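PDB 2B9S: topoisomerase I-like protein from Leishmania donovani, which probably relaxes supercoiled DNA by cutting and rejoining one strand, acting as one subunit of a heterodimeric type IB topoisomerase. Local coordinates for residues 21-26 and 144-149; 317-322 and 339-344; 72-77 and 170-175. One frame throughout, in Å; residues are numbered along the deposited sequence.

Contact 1: 21-26 and 144-149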
loop_
_atom_site.group_PDB
_atom_site.type_symbol
_atom_site.label_atom_id
_atom_site.label_comp_id
_atom_site.label_asym_id
_atom_site.label_seq_id
_atom_site.Cartn_x
_atom_site.Cartn_y
_atom_site.Cartn_z
ATOM N N ARG D 21 -12.454 19.990 -3.040
ATOM C CA ARG D 21 -12.159 18.944 -4.025
ATOM C C ARG D 21 -13.318 18.675 -4.972
ATOM O O ARG D 21 -13.101 18.194 -6.073
ATOM C CB ARG D 21 -11.713 17.628 -3.335
ATOM C CG ARG D 21 -10.544 17.760 -2.385
ATOM C CD ARG D 21 -9.311 18.318 -3.097
ATOM N NE ARG D 21 -8.799 17.399 -4.118
ATOM C CZ ARG D 21 -7.939 16.410 -3.878
ATOM N NH1 ARG D 21 -7.484 16.173 -2.641
ATOM N NH2 ARG D 21 -7.551 15.639 -4.871
ATOM N N TRP D 22 -14.535 18.972 -4.521
ATOM C CA TRP D 22 -15.763 18.740 -5.305
ATOM C C TRP D 22 -16.870 19.747 -4.937
ATOM O O TRP D 22 -16.821 20.376 -3.882
ATOM C CB TRP D 22 -16.286 17.294 -5.155
ATOM C CG TRP D 22 -16.477 16.813 -3.706
ATOM C CD1 TRP D 22 -15.535 16.189 -2.919
ATOM C CD2 TRP D 22 -17.659 16.906 -2.902
ATOM N NE1 TRP D 22 -16.056 15.892 -1.700
ATOM C CE2 TRP D 22 -17.353 16.327 -1.645
ATOM C CE3 TRP D 22 -18.947 17.422 -3.112
ATOM C CZ2 TRP D 22 -18.300 16.243 -0.595
ATOM C CZ3 TRP D 22 -19.883 17.342 -2.075
ATOM C CH2 TRP D 22 -19.550 16.764 -0.828
ATOM N N GLU D 23 -17.854 19.885 -5.828
ATOM C CA GLU D 23 -19.024 20.749 -5.614
ATOM C C GLU D 23 -20.237 19.899 -5.324
ATOM O O GLU D 23 -21.072 20.236 -4.478
ATOM C CB GLU D 23 -19.281 21.640 -6.839
ATOM C CG GLU D 23 -18.243 22.756 -6.991
ATOM C CD GLU D 23 -18.138 23.639 -5.740
ATOM O OE1 GLU D 23 -19.186 23.855 -5.067
ATOM O OE2 GLU D 23 -17.009 24.113 -5.442
ATOM N N THR D 24 -20.328 18.790 -6.046
ATOM C CA THR D 24 -21.401 17.837 -5.826
ATOM C C THR D 24 -20.853 16.411 -5.768
ATOM O O THR D 24 -19.919 16.049 -6.496
ATOM C CB THR D 24 -22.500 17.914 -6.920
ATOM O OG1 THR D 24 -21.915 17.685 -8.203
ATOM C CG2 THR D 24 -23.224 19.265 -6.904
ATOM N N LEU D 25 -21.462 15.611 -4.906
ATOM C CA LEU D 25 -21.114 14.220 -4.765
ATOM C C LEU D 25 -22.338 13.379 -4.430
ATOM O O LEU D 25 -23.003 13.607 -3.430
ATOM C CB LEU D 25 -20.004 14.058 -3.703
ATOM C CG LEU D 25 -19.373 12.696 -3.431
ATOM C CD1 LEU D 25 -18.893 11.991 -4.712
ATOM C CD2 LEU D 25 -18.247 12.874 -2.408
ATOM N N ALA D 26 -22.608 12.399 -5.278
ATOM C CA ALA D 26 -23.694 11.459 -5.094
ATOM C C ALA D 26 -23.183 10.022 -5.210
ATOM O O ALA D 26 -22.418 9.691 -6.123
ATOM C CB ALA D 26 -24.799 11.714 -6.137
ATOM N N VAL D 144 -21.215 9.880 -8.692
ATOM C CA VAL D 144 -21.218 11.041 -9.565
ATOM C C VAL D 144 -20.501 12.169 -8.831
ATOM O O VAL D 144 -20.975 12.674 -7.816
ATOM C CB VAL D 144 -22.673 11.447 -10.045
ATOM C CG1 VAL D 144 -22.637 12.687 -10.933
ATOM C CG2 VAL D 144 -23.340 10.299 -10.804
ATOM N N TRP D 145 -19.334 12.523 -9.357
ATOM C CA TRP D 145 -18.438 13.515 -8.780
ATOM C C TRP D 145 -18.462 14.705 -9.721
ATOM O O TRP D 145 -17.990 14.602 -10.856
ATOM C CB TRP D 145 -17.030 12.909 -8.702
ATOM C CG TRP D 145 -15.934 13.791 -8.146
ATOM C CD1 TRP D 145 -15.408 14.914 -8.722
ATOM C CD2 TRP D 145 -15.186 13.577 -6.934
ATOM N NE1 TRP D 145 -14.418 15.440 -7.927
ATOM C CE2 TRP D 145 -14.247 14.633 -6.832
ATOM C CE3 TRP D 145 -15.236 12.611 -5.913
ATOM C CZ2 TRP D 145 -13.349 14.745 -5.751
ATOM C CZ3 TRP D 145 -14.347 12.730 -4.827
ATOM C CH2 TRP D 145 -13.424 13.791 -4.759
ATOM N N ASP D 146 -18.998 15.827 -9.243
ATOM C CA ASP D 146 -19.178 17.043 -10.042
ATOM C C ASP D 146 -19.857 16.782 -11.404
ATOM O O ASP D 146 -19.401 17.281 -12.439
ATOM C CB ASP D 146 -17.830 17.747 -10.248
ATOM C CG ASP D 146 -17.366 18.510 -9.022
ATOM O OD1 ASP D 146 -18.146 18.665 -8.069
ATOM O OD2 ASP D 146 -16.205 18.969 -9.023
ATOM N N GLY D 147 -20.917 15.971 -11.400
ATOM C CA GLY D 147 -21.679 15.661 -12.623
ATOM C C GLY D 147 -21.112 14.560 -13.506
ATOM O O GLY D 147 -21.802 14.061 -14.395
ATOM N N ARG D 148 -19.859 14.175 -13.265
ATOM C CA ARG D 148 -19.219 13.084 -14.007
ATOM C C ARG D 148 -19.312 11.748 -13.259
ATOM O O ARG D 148 -19.106 11.665 -12.041
ATOM C CB ARG D 148 -17.775 13.429 -14.324
ATOM N N ARG D 149 -19.642 10.702 -14.000
ATOM C CA ARG D 149 -19.716 9.366 -13.456
ATOM C C ARG D 149 -18.283 8.834 -13.270
ATOM O O ARG D 149 -17.444 8.915 -14.193
ATOM C CB ARG D 149 -20.505 8.488 -14.416
ATOM C CG ARG D 149 -21.213 7.326 -13.787
ATOM C CD ARG D 149 -21.518 6.318 -14.871
ATOM N NE ARG D 149 -22.215 5.134 -14.382
ATOM C CZ ARG D 149 -22.254 3.980 -15.047
ATOM N NH1 ARG D 149 -21.636 3.863 -16.224
ATOM N NH2 ARG D 149 -22.905 2.939 -14.538
HETATM O O HOH W 1 -21.964 15.052 -9.012
#
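Val144 and Ala26 face each other as an antiparallel hydrogen-bonded pair: Val144 N donates a hydrogen bond to Ala26 O at 2.8 Å, and Ala26 N returns one to Val144 O at 3.0 Å. Their methyl-bearing sides share one surface of the sheet. On the other surface, Trp145 is paired with Leu25 without hydrogen bonds between them. A trans first torsion (chi1 179°) swings the Trp145 indole toward Trp22. Trp22 presents an edge to its face, the planes 63° apart, and Trp22 CD1 lies 3.7 Å from Trp145 CH2. Trp22 CB also sits over the five-membered ring of Trp145, a CH-pi contact, while Leu25 CD1 touches CE3 of the same indole. Strands 142-145 and 148-151 form a beta hairpin closed by a type I' turn from Trp145 to Arg148, and the short strand 25-26 adds a third member alongside; His210, elsewhere in the chain, stacks on Trp22. Asp146, at the first corner of the turn, sends OD1 to two successive backbone amides: Glu23 N approaches on the syn lone pair at 2.6 Å, and Thr24 N comes nearly end-on at 3.0 Å. Asp146 N donates to Thr24 O at 2.9 Å. Gly147, next along the turn, donates from its N to a water 2.8 Å away, which is also hydrogen-bonded to Thr24 OG1 and, weakly, to Val144 O.

Contact 2: 317-322 and 339-344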
loop_
_atom_site.group_PDB
_atom_site.type_symbol
_atom_site.label_atom_id
_atom_site.label_comp_id
_atom_site.label_asym_id
_atom_site.label_seq_id
_atom_site.Cartn_x
_atom_site.Cartn_y
_atom_site.Cartn_z
ATOM N N PRO D 317 36.068 -2.163 3.831
ATOM C CA PRO D 317 37.373 -1.570 3.499
ATOM C C PRO D 317 37.383 -0.336 2.593
ATOM O O PRO D 317 37.856 0.721 3.036
ATOM C CB PRO D 317 38.138 -2.733 2.856
ATOM C CG PRO D 317 37.585 -3.923 3.528
ATOM C CD PRO D 317 36.108 -3.630 3.653
ATOM N N ASP D 318 36.871 -0.428 1.368
ATOM C CA ASP D 318 37.134 0.655 0.397
ATOM C C ASP D 318 35.982 1.652 0.195
ATOM O O ASP D 318 35.449 1.793 -0.913
ATOM C CB ASP D 318 37.646 0.088 -0.936
ATOM C CG ASP D 318 38.931 -0.727 -0.771
ATOM O OD1 ASP D 318 39.962 -0.147 -0.355
ATOM O OD2 ASP D 318 38.909 -1.950 -1.056
ATOM N N ASN D 319 35.639 2.364 1.273
ATOM C CA ASN D 319 34.514 3.315 1.301
ATOM C C ASN D 319 33.171 2.679 0.954
ATOM O O ASN D 319 32.250 3.339 0.493
ATOM C CB ASN D 319 34.783 4.536 0.413
ATOM C CG ASN D 319 35.844 5.437 0.984
ATOM O OD1 ASN D 319 36.075 5.451 2.199
ATOM N ND2 ASN D 319 36.504 6.194 0.118
ATOM N N ILE D 320 33.078 1.385 1.204
ATOM C CA ILE D 320 31.899 0.608 0.902
ATOM C C ILE D 320 31.052 0.412 2.184
ATOM O O ILE D 320 31.567 0.007 3.235
ATOM C CB ILE D 320 32.300 -0.708 0.183
ATOM C CG1 ILE D 320 32.697 -0.384 -1.261
ATOM C CG2 ILE D 320 31.168 -1.737 0.195
ATOM C CD1 ILE D 320 33.545 -1.437 -1.935
ATOM N N VAL D 321 29.772 0.778 2.089
ATOM C CA VAL D 321 28.794 0.498 3.135
ATOM C C VAL D 321 27.925 -0.667 2.690
ATOM O O VAL D 321 27.346 -0.635 1.618
ATOM C CB VAL D 321 27.914 1.713 3.473
ATOM C CG1 VAL D 321 27.173 1.488 4.803
ATOM C CG2 VAL D 321 28.745 2.965 3.576
ATOM N N ARG D 322 27.894 -1.715 3.506
ATOM C CA ARG D 322 26.945 -2.811 3.372
ATOM C C ARG D 322 25.675 -2.546 4.212
ATOM O O ARG D 322 25.719 -2.584 5.456
ATOM C CB ARG D 322 27.585 -4.113 3.827
ATOM C CG ARG D 322 26.688 -5.311 3.673
ATOM C CD ARG D 322 27.478 -6.589 3.765
ATOM N NE ARG D 322 28.365 -6.759 2.613
ATOM C CZ ARG D 322 29.342 -7.670 2.524
ATOM N NH1 ARG D 322 29.585 -8.511 3.522
ATOM N NH2 ARG D 322 30.092 -7.727 1.427
ATOM N N VAL D 339 30.410 4.825 -1.167
ATOM C CA VAL D 339 29.960 6.187 -0.850
ATOM C C VAL D 339 31.101 7.184 -0.913
ATOM O O VAL D 339 32.287 6.807 -0.860
ATOM C CB VAL D 339 29.248 6.281 0.552
ATOM C CG1 VAL D 339 28.003 5.374 0.608
ATOM C CG2 VAL D 339 30.207 5.957 1.685
ATOM N N LEU D 340 30.738 8.464 -1.008
ATOM C CA LEU D 340 31.704 9.543 -0.837
ATOM C C LEU D 340 32.541 9.294 0.427
ATOM O O LEU D 340 32.002 8.862 1.446
ATOM C CB LEU D 340 30.989 10.891 -0.761
ATOM C CG LEU D 340 30.169 11.315 -1.984
ATOM C CD1 LEU D 340 29.585 12.696 -1.785
ATOM C CD2 LEU D 340 31.013 11.259 -3.276
ATOM N N PRO D 341 33.875 9.512 0.348
ATOM C CA PRO D 341 34.714 9.383 1.555
ATOM C C PRO D 341 34.263 10.261 2.728
ATOM O O PRO D 341 34.437 9.871 3.876
ATOM C CB PRO D 341 36.126 9.786 1.077
ATOM C CG PRO D 341 35.977 10.291 -0.319
ATOM C CD PRO D 341 34.667 9.809 -0.866
ATOM N N GLU D 342 33.694 11.431 2.434
ATOM C CA GLU D 342 33.183 12.339 3.449
ATOM C C GLU D 342 31.931 11.792 4.151
ATOM O O GLU D 342 31.684 12.137 5.307
ATOM C CB GLU D 342 32.901 13.715 2.849
ATOM N N VAL D 343 31.156 10.958 3.446
ATOM C CA VAL D 343 29.957 10.326 4.001
ATOM C C VAL D 343 30.373 9.105 4.808
ATOM O O VAL D 343 29.832 8.850 5.889
ATOM C CB VAL D 343 28.915 9.954 2.889
ATOM C CG1 VAL D 343 27.925 8.874 3.348
ATOM C CG2 VAL D 343 28.177 11.203 2.418
ATOM N N TYR D 344 31.347 8.366 4.285
ATOM C CA TYR D 344 31.868 7.190 4.968
ATOM C C TYR D 344 32.488 7.540 6.324
ATOM O O TYR D 344 32.273 6.813 7.299
ATOM C CB TYR D 344 32.853 6.437 4.071
ATOM C CG TYR D 344 33.379 5.140 4.661
ATOM C CD1 TYR D 344 34.425 5.153 5.600
ATOM C CD2 TYR D 344 32.848 3.904 4.274
ATOM C CE1 TYR D 344 34.922 3.972 6.148
ATOM C CE2 TYR D 344 33.342 2.716 4.806
ATOM C CZ TYR D 344 34.382 2.765 5.749
ATOM O OH TYR D 344 34.884 1.613 6.298
#
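Asn319 meets the 339-344 segment with both its backbone and its side chain. Its carbonyl oxygen receives the N-H of Val339 at 2.9 Å from Asn319 O to Val339 N, a nearly straight bond of 170° at the hydrogen. The side chain heads into the first turn of the helix. CG lies anti to the carbonyl carbon (chi1 -71°), and the amide is thereby divided between two neighbours: OD1 rests over one face of the Tyr344 ring, toward its rim, with Asn319 OD1 3.7 Å from Tyr344 CG, while Asn319 ND2 touches Pro341 CB at 3.7 Å. Amide and ring are inclined by 54°, so this is no parallel stack. The backbone of Asn319 presses on the same ring, its CA being 3.5 Å from Tyr344 CD2. One residue on, Ile320 contributes its carbonyl, and Ile320 O lies in the plane of the tyrosine at the ring edge, 3.6 Å from Tyr344 CE2. Val321 then turns an apolar branch inward, and its CG2 packs on Val339 CG2 at 3.8 Å. The contact thus spans a beta hairpin and the helix that follows it: strand 320-326 is the middle one of an antiparallel sheet, flanked by 313-315 and 332-338, and the latter runs through Val339 into helix 341-351. Tyr344 also rests on Leu315 of the outer strand 313-315, whereas Val339 touches Tyr282 of helix 272-287.

Contact 3: 72-77 and 170-175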
loop_
_atom_site.group_PDB
_atom_site.type_symbol
_atom_site.label_atom_id
_atom_site.label_comp_id
_atom_site.label_asym_id
_atom_site.label_seq_id
_atom_site.Cartn_x
_atom_site.Cartn_y
_atom_site.Cartn_z
ATOM N N TYR D 72 -0.788 -20.591 10.345
ATOM C CA TYR D 72 -1.405 -21.562 11.269
ATOM C C TYR D 72 -0.426 -22.184 12.254
ATOM O O TYR D 72 -0.816 -22.563 13.359
ATOM C CB TYR D 72 -2.049 -22.678 10.450
ATOM C CG TYR D 72 -3.017 -23.592 11.173
ATOM C CD1 TYR D 72 -2.602 -24.841 11.688
ATOM C CD2 TYR D 72 -4.361 -23.252 11.276
ATOM C CE1 TYR D 72 -3.510 -25.699 12.319
ATOM C CE2 TYR D 72 -5.274 -24.097 11.887
ATOM C CZ TYR D 72 -4.853 -25.316 12.410
ATOM O OH TYR D 72 -5.801 -26.125 13.011
ATOM N N ARG D 73 0.837 -22.284 11.831
ATOM C CA ARG D 73 1.913 -22.869 12.614
ATOM C C ARG D 73 2.810 -21.832 13.294
ATOM O O ARG D 73 3.769 -22.190 13.956
ATOM C CB ARG D 73 2.744 -23.805 11.721
ATOM N N MET D 74 2.504 -20.544 13.138
ATOM C CA MET D 74 3.259 -19.483 13.816
ATOM C C MET D 74 2.723 -19.245 15.218
ATOM O O MET D 74 1.530 -19.062 15.390
ATOM C CB MET D 74 3.195 -18.186 13.015
ATOM C CG MET D 74 3.867 -18.271 11.663
ATOM S SD MET D 74 3.831 -16.697 10.800
ATOM C CE MET D 74 4.232 -17.265 9.153
ATOM N N GLU D 75 3.589 -19.216 16.220
ATOM C CA GLU D 75 3.108 -19.024 17.592
ATOM C C GLU D 75 2.370 -17.714 17.864
ATOM O O GLU D 75 1.417 -17.703 18.638
ATOM C CB GLU D 75 4.207 -19.215 18.638
ATOM C CG GLU D 75 4.165 -20.604 19.302
ATOM C CD GLU D 75 2.750 -21.032 19.789
ATOM O OE1 GLU D 75 2.025 -20.205 20.432
ATOM O OE2 GLU D 75 2.372 -22.209 19.523
ATOM N N VAL D 76 2.816 -16.620 17.245
ATOM C CA VAL D 76 2.221 -15.317 17.503
ATOM C C VAL D 76 0.806 -15.287 16.930
ATOM O O VAL D 76 -0.111 -14.780 17.565
ATOM C CB VAL D 76 3.081 -14.162 16.932
ATOM C CG1 VAL D 76 2.375 -12.823 17.124
ATOM C CG2 VAL D 76 4.477 -14.136 17.618
ATOM N N PHE D 77 0.658 -15.845 15.730
ATOM C CA PHE D 77 -0.614 -15.941 15.054
ATOM C C PHE D 77 -1.621 -16.750 15.882
ATOM O O PHE D 77 -2.746 -16.297 16.103
ATOM C CB PHE D 77 -0.440 -16.556 13.652
ATOM C CG PHE D 77 -1.707 -16.549 12.835
ATOM C CD1 PHE D 77 -2.603 -17.641 12.877
ATOM C CD2 PHE D 77 -2.022 -15.465 12.041
ATOM C CE1 PHE D 77 -3.796 -17.630 12.140
ATOM C CE2 PHE D 77 -3.213 -15.452 11.295
ATOM C CZ PHE D 77 -4.099 -16.540 11.354
ATOM N N PRO D 170 3.385 -8.280 15.480
ATOM C CA PRO D 170 2.973 -8.787 16.802
ATOM C C PRO D 170 1.459 -9.050 16.971
ATOM O O PRO D 170 1.080 -9.756 17.918
ATOM C CB PRO D 170 3.459 -7.706 17.798
ATOM C CG PRO D 170 4.061 -6.630 17.000
ATOM C CD PRO D 170 3.855 -6.884 15.541
ATOM N N LEU D 171 0.634 -8.522 16.052
ATOM C CA LEU D 171 -0.825 -8.676 16.097
ATOM C C LEU D 171 -1.349 -9.651 15.033
ATOM O O LEU D 171 -2.559 -9.758 14.849
ATOM C CB LEU D 171 -1.557 -7.312 15.986
ATOM C CG LEU D 171 -1.209 -6.090 16.879
ATOM C CD1 LEU D 171 -2.154 -4.912 16.654
ATOM C CD2 LEU D 171 -1.180 -6.440 18.370
ATOM N N MET D 172 -0.472 -10.356 14.315
ATOM C CA MET D 172 -0.963 -11.337 13.351
ATOM C C MET D 172 -1.862 -12.362 14.106
ATOM O O MET D 172 -1.554 -12.736 15.250
ATOM C CB MET D 172 0.183 -12.028 12.612
ATOM C CG MET D 172 1.088 -12.865 13.513
ATOM S SD MET D 172 2.140 -13.983 12.583
ATOM C CE MET D 172 3.169 -12.816 11.675
ATOM N N GLY D 173 -2.983 -12.747 13.490
ATOM C CA GLY D 173 -3.937 -13.688 14.092
ATOM C C GLY D 173 -5.072 -13.031 14.850
ATOM O O GLY D 173 -6.091 -13.659 15.084
ATOM N N LYS D 174 -4.891 -11.778 15.259
ATOM C CA LYS D 174 -5.937 -11.040 15.948
ATOM C C LYS D 174 -7.201 -10.871 15.083
ATOM O O LYS D 174 -7.118 -10.708 13.847
ATOM C CB LYS D 174 -5.409 -9.684 16.395
ATOM C CG LYS D 174 -6.390 -8.849 17.245
ATOM C CD LYS D 174 -5.753 -7.529 17.509
ATOM C CE LYS D 174 -6.220 -6.929 18.803
ATOM N NZ LYS D 174 -7.358 -6.038 18.610
ATOM N N LEU D 175 -8.370 -10.936 15.729
ATOM C CA LEU D 175 -9.631 -10.777 15.008
ATOM C C LEU D 175 -9.897 -9.337 14.541
ATOM O O LEU D 175 -9.911 -8.386 15.343
ATOM C CB LEU D 175 -10.828 -11.335 15.805
ATOM C CG LEU D 175 -12.260 -11.277 15.225
ATOM C CD1 LEU D 175 -12.413 -12.072 13.958
ATOM C CD2 LEU D 175 -13.322 -11.717 16.261
#
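Met172 turns its side chain toward Val76 and Phe77 by placing CG between its own backbone N and carbonyl carbon (chi1 64°), and at the far end it is SD that does the touching, with Met172 CE 4.0 Å from Met74 SD. Phe77 instead has a trans chi1 (-174°), and its ring thereby lies against the backbone of Gly173. Two thioethers meet sulfur to sulfur, Met74 SD and Met172 SD being 3.7 Å apart, with the chains crossing at about a right angle. The same Met172 sulfur reaches Phe77 CB at 3.8 Å, and farther back along the chain Met172 CG touches Val76 CG1. That valine methyl also lies 3.4 Å from Pro170 O.

The CA atoms come nearest at Gly173 and Phe77, 4.1 Å apart. Having no side chain, Gly173 can lay its CA over one face of the phenyl ring, 3.6 Å from the ring centroid, in a CH-pi contact displaced toward the rim. Phe77 takes part in two CA-H...O contacts, giving its CA-H to Met172 O, 3.3 Å from Phe77 CA, and receiving that of Gly173 CA at its own O. No conventional hydrogen bond joins the two segments themselves, but Asn80, one turn further along the helix, donates from ND2 to both Pro170 O and Met172 O. Tyr71 stacks on the Phe77 ring and also touches Met172.

The pattern is that of a tight turn docked on the start of a helix: Leu171 to Lys174 form a type II beta turn, with glycine at its third position and positive phi, packed against the first turn of helix 75-89, for which Met74 is the N-cap residue, in the DNA-binding part of the enzyme.

Overall arrangement
The segments of contacts 1 and 3 alternate along the chain, 21-26, 72-77, 144-149 and 170-175, so their chain connections cross within the DNA-binding fragment, although their centres lie about 42 Å apart on opposite sides of the chain's centre. Contact 2 opens only afterwards, within the catalytic core, its centre about 54 Å from that of contact 1 and about 41 Å from that of contact 3. None touches another, and they share no sheet or helix. The spread is consistent with the clamp of type IB topoisomerases, which encircles DNA: the nearest atoms of contacts 1 and 3 are about 4 and 8 Å from the bound DNA, those of contact 2 about 18 Å.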